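PDB 3OKG: restriction endonuclease S subunits from Thermoanaerobacter tengcongensis, which probably binds DNA as the specificity subunit of a type I restriction-modification methyltransferase, which is built from M and S polypeptides. Local coordinates for residues R125-L136 against P170-V181. Residues are numbered along the deposited sequence; the frame is centred on the assembly and turned at random.
Sequences REFAEPEFLFHL and PLPPLEEQRRIV. With SO4 (sulfate ion), chain E.
F132 and Q177 meet at the buried heart of this contact. The phenyl ring, a flat group suited to the gap between two helices, has its CG anti to the backbone N (chi1 -174°), and Q177 CG sits over one face, 3.7 Å from the F132 ring centroid. P172 CD presses on F132 CZ at 3.3 Å, and V181 CG2 lies near the ring plane. The ring of F408 meets it with the two planes roughly perpendicular. A long amide suits position 177 because its methylenes pack on an aromatic while its polar end serves the backbone. Q177 OE1 accepts a nearly straight hydrogen bond from E129 N, the N-cap residue, at 2.8 Å, and Q177 NE2 donates to F127 O (3.0 Å) and P172 O (2.8 Å). The bonds thus fix the amide's rotation. The helices cross at 57° within the first DNA-specificity region of this HsdS subunit; the second begins the long helix 174-216, predicted to be coiled coil over 174-204. Toward solvent, R178's long chain carries its charge to buried E129: NH1 of R178 donates to E129 OE2 in a salt bridge (3.0 Å), from above the carboxylate plane, while R125 adds a longer, charge-only pairing. L174's branched apolar end lies against backbone, CD2 3.5 Å from A128 N.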
loop_
_atom_site.group_PDB
_atom_site.type_symbol
_atom_site.label_atom_id
_atom_site.label_comp_id
_atom_site.label_asym_id
_atom_site.label_seq_id
_atom_site.Cartn_x
_atom_site.Cartn_y
_atom_site.Cartn_z
ATOM N N ARG A 125 -27.265 -13.026 25.602
ATOM C CA ARG A 125 -27.019 -11.719 26.209
ATOM C C ARG A 125 -26.825 -11.753 27.713
ATOM O O ARG A 125 -26.419 -10.754 28.314
ATOM C CB ARG A 125 -28.165 -10.764 25.874
ATOM C CG ARG A 125 -28.447 -10.697 24.379
ATOM C CD ARG A 125 -27.356 -9.918 23.695
ATOM N NE ARG A 125 -27.057 -8.679 24.421
ATOM C CZ ARG A 125 -27.590 -7.488 24.148
ATOM N NH1 ARG A 125 -28.461 -7.354 23.155
ATOM N NH2 ARG A 125 -27.260 -6.432 24.878
ATOM N N GLU A 126 -27.114 -12.886 28.323
ATOM C CA GLU A 126 -26.787 -13.049 29.734
ATOM C C GLU A 126 -25.272 -13.122 29.940
ATOM O O GLU A 126 -24.798 -12.931 31.051
ATOM C CB GLU A 126 -27.477 -14.288 30.321
ATOM C CG GLU A 126 -28.966 -14.071 30.573
ATOM C CD GLU A 126 -29.227 -13.353 31.908
ATOM O OE1 GLU A 126 -29.380 -14.040 32.945
ATOM O OE2 GLU A 126 -29.278 -12.103 31.920
ATOM N N PHE A 127 -24.517 -13.400 28.880
ATOM C CA PHE A 127 -23.067 -13.675 29.037
ATOM C C PHE A 127 -22.199 -12.872 28.096
ATOM O O PHE A 127 -21.040 -12.626 28.400
ATOM C CB PHE A 127 -22.726 -15.149 28.768
ATOM C CG PHE A 127 -23.442 -16.125 29.672
ATOM C CD1 PHE A 127 -23.313 -16.041 31.051
ATOM C CD2 PHE A 127 -24.241 -17.129 29.132
ATOM C CE1 PHE A 127 -23.973 -16.941 31.879
ATOM C CE2 PHE A 127 -24.915 -18.058 29.958
ATOM C CZ PHE A 127 -24.782 -17.951 31.331
ATOM N N ALA A 128 -22.732 -12.510 26.930
ATOM C CA ALA A 128 -21.886 -11.889 25.913
ATOM C C ALA A 128 -22.628 -10.816 25.155
ATOM O O ALA A 128 -23.814 -10.979 24.811
ATOM C CB ALA A 128 -21.356 -12.969 24.925
ATOM N N GLU A 129 -21.919 -9.744 24.853
ATOM C CA GLU A 129 -22.428 -8.677 23.987
ATOM C C GLU A 129 -22.147 -9.014 22.519
ATOM O O GLU A 129 -21.023 -9.404 22.192
ATOM C CB GLU A 129 -21.688 -7.385 24.306
ATOM C CG GLU A 129 -21.949 -6.891 25.711
ATOM C CD GLU A 129 -23.296 -6.207 25.831
ATOM O OE1 GLU A 129 -23.801 -5.718 24.807
ATOM O OE2 GLU A 129 -23.836 -6.164 26.946
ATOM N N PRO A 130 -23.155 -8.868 21.640
ATOM C CA PRO A 130 -22.939 -9.142 20.206
ATOM C C PRO A 130 -21.712 -8.417 19.636
ATOM O O PRO A 130 -20.953 -9.008 18.890
ATOM C CB PRO A 130 -24.235 -8.623 19.540
ATOM C CG PRO A 130 -25.316 -8.841 20.614
ATOM C CD PRO A 130 -24.586 -8.668 21.970
ATOM N N GLU A 131 -21.529 -7.148 19.976
ATOM C CA GLU A 131 -20.425 -6.384 19.396
ATOM C C GLU A 131 -19.083 -6.933 19.882
ATOM O O GLU A 131 -18.075 -6.864 19.156
ATOM C CB GLU A 131 -20.533 -4.895 19.774
ATOM C CG GLU A 131 -21.672 -4.134 19.071
ATOM C CD GLU A 131 -23.091 -4.457 19.596
ATOM O OE1 GLU A 131 -24.054 -4.024 18.917
ATOM O OE2 GLU A 131 -23.266 -5.123 20.663
ATOM N N PHE A 132 -19.086 -7.442 21.114
ATOM C CA PHE A 132 -17.871 -8.054 21.663
ATOM C C PHE A 132 -17.570 -9.340 20.905
ATOM O O PHE A 132 -16.435 -9.569 20.476
ATOM C CB PHE A 132 -17.993 -8.294 23.178
ATOM C CG PHE A 132 -16.710 -8.780 23.809
ATOM C CD1 PHE A 132 -15.699 -7.886 24.118
ATOM C CD2 PHE A 132 -16.514 -10.129 24.060
ATOM C CE1 PHE A 132 -14.508 -8.327 24.692
ATOM C CE2 PHE A 132 -15.326 -10.590 24.634
ATOM C CZ PHE A 132 -14.325 -9.686 24.951
ATOM N N LEU A 133 -18.578 -10.189 20.711
ATOM C CA LEU A 133 -18.370 -11.392 19.878
ATOM C C LEU A 133 -17.882 -11.070 18.455
ATOM O O LEU A 133 -17.027 -11.769 17.888
ATOM C CB LEU A 133 -19.631 -12.282 19.829
ATOM C CG LEU A 133 -20.120 -12.811 21.188
ATOM C CD1 LEU A 133 -21.236 -13.819 20.963
ATOM C CD2 LEU A 133 -18.958 -13.506 21.955
ATOM N N PHE A 134 -18.458 -10.035 17.852
ATOM C CA PHE A 134 -18.055 -9.643 16.501
ATOM C C PHE A 134 -16.548 -9.380 16.481
ATOM O O PHE A 134 -15.811 -9.955 15.682
ATOM C CB PHE A 134 -18.790 -8.346 16.117
ATOM C CG PHE A 134 -18.221 -7.661 14.900
ATOM C CD1 PHE A 134 -18.069 -8.353 13.698
ATOM C CD2 PHE A 134 -17.846 -6.327 14.952
ATOM C CE1 PHE A 134 -17.562 -7.711 12.544
ATOM C CE2 PHE A 134 -17.322 -5.683 13.799
ATOM C CZ PHE A 134 -17.172 -6.409 12.605
ATOM N N HIS A 135 -16.087 -8.492 17.354
ATOM C CA HIS A 135 -14.658 -8.136 17.328
ATOM C C HIS A 135 -13.747 -9.291 17.696
ATOM O O HIS A 135 -12.714 -9.513 17.087
ATOM C CB HIS A 135 -14.394 -6.931 18.229
ATOM C CG HIS A 135 -14.904 -5.660 17.654
ATOM N ND1 HIS A 135 -14.347 -5.083 16.537
ATOM C CD2 HIS A 135 -15.906 -4.830 18.049
ATOM C CE1 HIS A 135 -14.991 -3.964 16.250
ATOM N NE2 HIS A 135 -15.942 -3.788 17.155
ATOM N N LEU A 136 -14.188 -10.071 18.676
ATOM C CA LEU A 136 -13.488 -11.286 19.070
ATOM C C LEU A 136 -13.350 -12.254 17.897
ATOM O O LEU A 136 -12.264 -12.773 17.640
ATOM C CB LEU A 136 -14.212 -11.969 20.233
ATOM C CG LEU A 136 -13.403 -12.997 21.025
ATOM C CD1 LEU A 136 -12.043 -12.433 21.407
ATOM C CD2 LEU A 136 -14.168 -13.446 22.261
ATOM N N PRO A 170 -11.743 -15.510 25.404
ATOM C CA PRO A 170 -11.658 -14.854 26.700
ATOM C C PRO A 170 -12.944 -14.069 26.917
ATOM O O PRO A 170 -13.399 -13.354 26.012
ATOM C CB PRO A 170 -10.504 -13.864 26.520
ATOM C CG PRO A 170 -10.360 -13.660 25.077
ATOM C CD PRO A 170 -11.210 -14.655 24.340
ATOM N N LEU A 171 -13.519 -14.186 28.102
ATOM C CA LEU A 171 -14.813 -13.566 28.356
ATOM C C LEU A 171 -14.816 -12.646 29.581
ATOM O O LEU A 171 -14.949 -13.124 30.702
ATOM C CB LEU A 171 -15.852 -14.661 28.519
ATOM C CG LEU A 171 -17.312 -14.175 28.550
ATOM C CD1 LEU A 171 -17.764 -13.862 27.155
ATOM C CD2 LEU A 171 -18.200 -15.262 29.140
ATOM N N PRO A 172 -14.659 -11.339 29.364
ATOM C CA PRO A 172 -14.813 -10.377 30.463
ATOM C C PRO A 172 -16.263 -10.313 30.920
ATOM O O PRO A 172 -17.147 -10.846 30.231
ATOM C CB PRO A 172 -14.475 -9.038 29.817
ATOM C CG PRO A 172 -13.893 -9.378 28.424
ATOM C CD PRO A 172 -14.536 -10.665 28.062
ATOM N N PRO A 173 -16.521 -9.638 32.051
ATOM C CA PRO A 173 -17.906 -9.261 32.382
ATOM C C PRO A 173 -18.503 -8.423 31.275
ATOM O O PRO A 173 -17.773 -7.714 30.547
ATOM C CB PRO A 173 -17.755 -8.382 33.638
ATOM C CG PRO A 173 -16.460 -8.799 34.245
ATOM C CD PRO A 173 -15.557 -9.202 33.076
ATOM N N LEU A 174 -19.833 -8.441 31.180
ATOM C CA LEU A 174 -20.541 -7.653 30.173
ATOM C C LEU A 174 -20.130 -6.185 30.140
ATOM O O LEU A 174 -19.910 -5.612 29.075
ATOM C CB LEU A 174 -22.050 -7.767 30.415
ATOM C CG LEU A 174 -22.648 -9.165 30.170
ATOM C CD1 LEU A 174 -24.092 -9.198 30.725
ATOM C CD2 LEU A 174 -22.674 -9.473 28.657
ATOM N N GLU A 175 -20.036 -5.555 31.307
ATOM C CA GLU A 175 -19.730 -4.128 31.331
ATOM C C GLU A 175 -18.353 -3.846 30.696
ATOM O O GLU A 175 -18.181 -2.867 29.949
ATOM C CB GLU A 175 -19.748 -3.608 32.780
ATOM C CG GLU A 175 -19.656 -2.085 32.872
ATOM C CD GLU A 175 -19.836 -1.567 34.305
ATOM O OE1 GLU A 175 -19.662 -2.362 35.251
ATOM O OE2 GLU A 175 -20.141 -0.367 34.475
ATOM N N GLU A 176 -17.375 -4.691 31.016
ATOM C CA GLU A 176 -16.036 -4.543 30.431
ATOM C C GLU A 176 -16.056 -4.875 28.931
ATOM O O GLU A 176 -15.344 -4.258 28.163
ATOM C CB GLU A 176 -15.021 -5.421 31.177
ATOM C CG GLU A 176 -13.552 -5.301 30.669
ATOM C CD GLU A 176 -12.940 -3.917 30.906
ATOM O OE1 GLU A 176 -13.500 -3.127 31.693
ATOM O OE2 GLU A 176 -11.904 -3.600 30.295
ATOM N N GLN A 177 -16.876 -5.839 28.511
ATOM C CA GLN A 177 -17.017 -6.096 27.073
ATOM C C GLN A 177 -17.439 -4.840 26.343
ATOM O O GLN A 177 -16.911 -4.530 25.266
ATOM C CB GLN A 177 -18.013 -7.241 26.772
ATOM C CG GLN A 177 -17.623 -8.624 27.353
ATOM C CD GLN A 177 -18.686 -9.665 27.073
ATOM O OE1 GLN A 177 -19.368 -9.608 26.047
ATOM N NE2 GLN A 177 -18.869 -10.589 27.998
ATOM N N ARG A 178 -18.423 -4.129 26.886
ATOM C CA ARG A 178 -18.893 -2.916 26.207
ATOM C C ARG A 178 -17.793 -1.852 26.174
ATOM O O ARG A 178 -17.637 -1.110 25.192
ATOM C CB ARG A 178 -20.165 -2.378 26.881
ATOM C CG ARG A 178 -21.345 -3.366 26.754
ATOM C CD ARG A 178 -22.657 -2.730 27.178
ATOM N NE ARG A 178 -22.628 -2.374 28.583
ATOM C CZ ARG A 178 -22.939 -3.194 29.573
ATOM N NH1 ARG A 178 -23.301 -4.448 29.318
ATOM N NH2 ARG A 178 -22.888 -2.750 30.825
ATOM N N ARG A 179 -17.017 -1.780 27.240
ATOM C CA ARG A 179 -15.935 -0.800 27.283
ATOM C C ARG A 179 -14.874 -1.123 26.231
ATOM O O ARG A 179 -14.404 -0.251 25.495
ATOM C CB ARG A 179 -15.281 -0.824 28.659
ATOM C CG ARG A 179 -14.224 0.240 28.801
ATOM C CD ARG A 179 -13.405 0.052 30.069
ATOM N NE ARG A 179 -12.155 0.793 29.962
ATOM C CZ ARG A 179 -10.990 0.239 29.663
ATOM N NH1 ARG A 179 -10.907 -1.073 29.474
ATOM N NH2 ARG A 179 -9.908 0.994 29.572
ATOM N N ILE A 180 -14.489 -2.392 26.172
ATOM C CA ILE A 180 -13.529 -2.824 25.153
ATOM C C ILE A 180 -14.023 -2.568 23.729
ATOM O O ILE A 180 -13.259 -2.159 22.880
ATOM C CB ILE A 180 -13.185 -4.320 25.334
ATOM C CG1 ILE A 180 -12.403 -4.505 26.640
ATOM C CG2 ILE A 180 -12.376 -4.852 24.086
ATOM C CD1 ILE A 180 -12.222 -5.935 27.091
ATOM N N VAL A 181 -15.294 -2.845 23.455
ATOM C CA VAL A 181 -15.841 -2.564 22.122
ATOM C C VAL A 181 -15.672 -1.092 21.742
ATOM O O VAL A 181 -15.291 -0.738 20.595
ATOM C CB VAL A 181 -17.356 -2.911 22.079
ATOM C CG1 VAL A 181 -18.002 -2.298 20.837
ATOM C CG2 VAL A 181 -17.564 -4.434 22.136
HETATM S S SO4 E . -22.967 0.820 31.231
HETATM O O1 SO4 E . -24.374 0.771 31.636
HETATM O O2 SO4 E . -22.330 1.970 31.866
HETATM O O3 SO4 E . -22.304 -0.405 31.680
HETATM O O4 SO4 E . -22.832 0.967 29.776
HETATM O O HOH W 1 -20.019 -12.654 30.932
#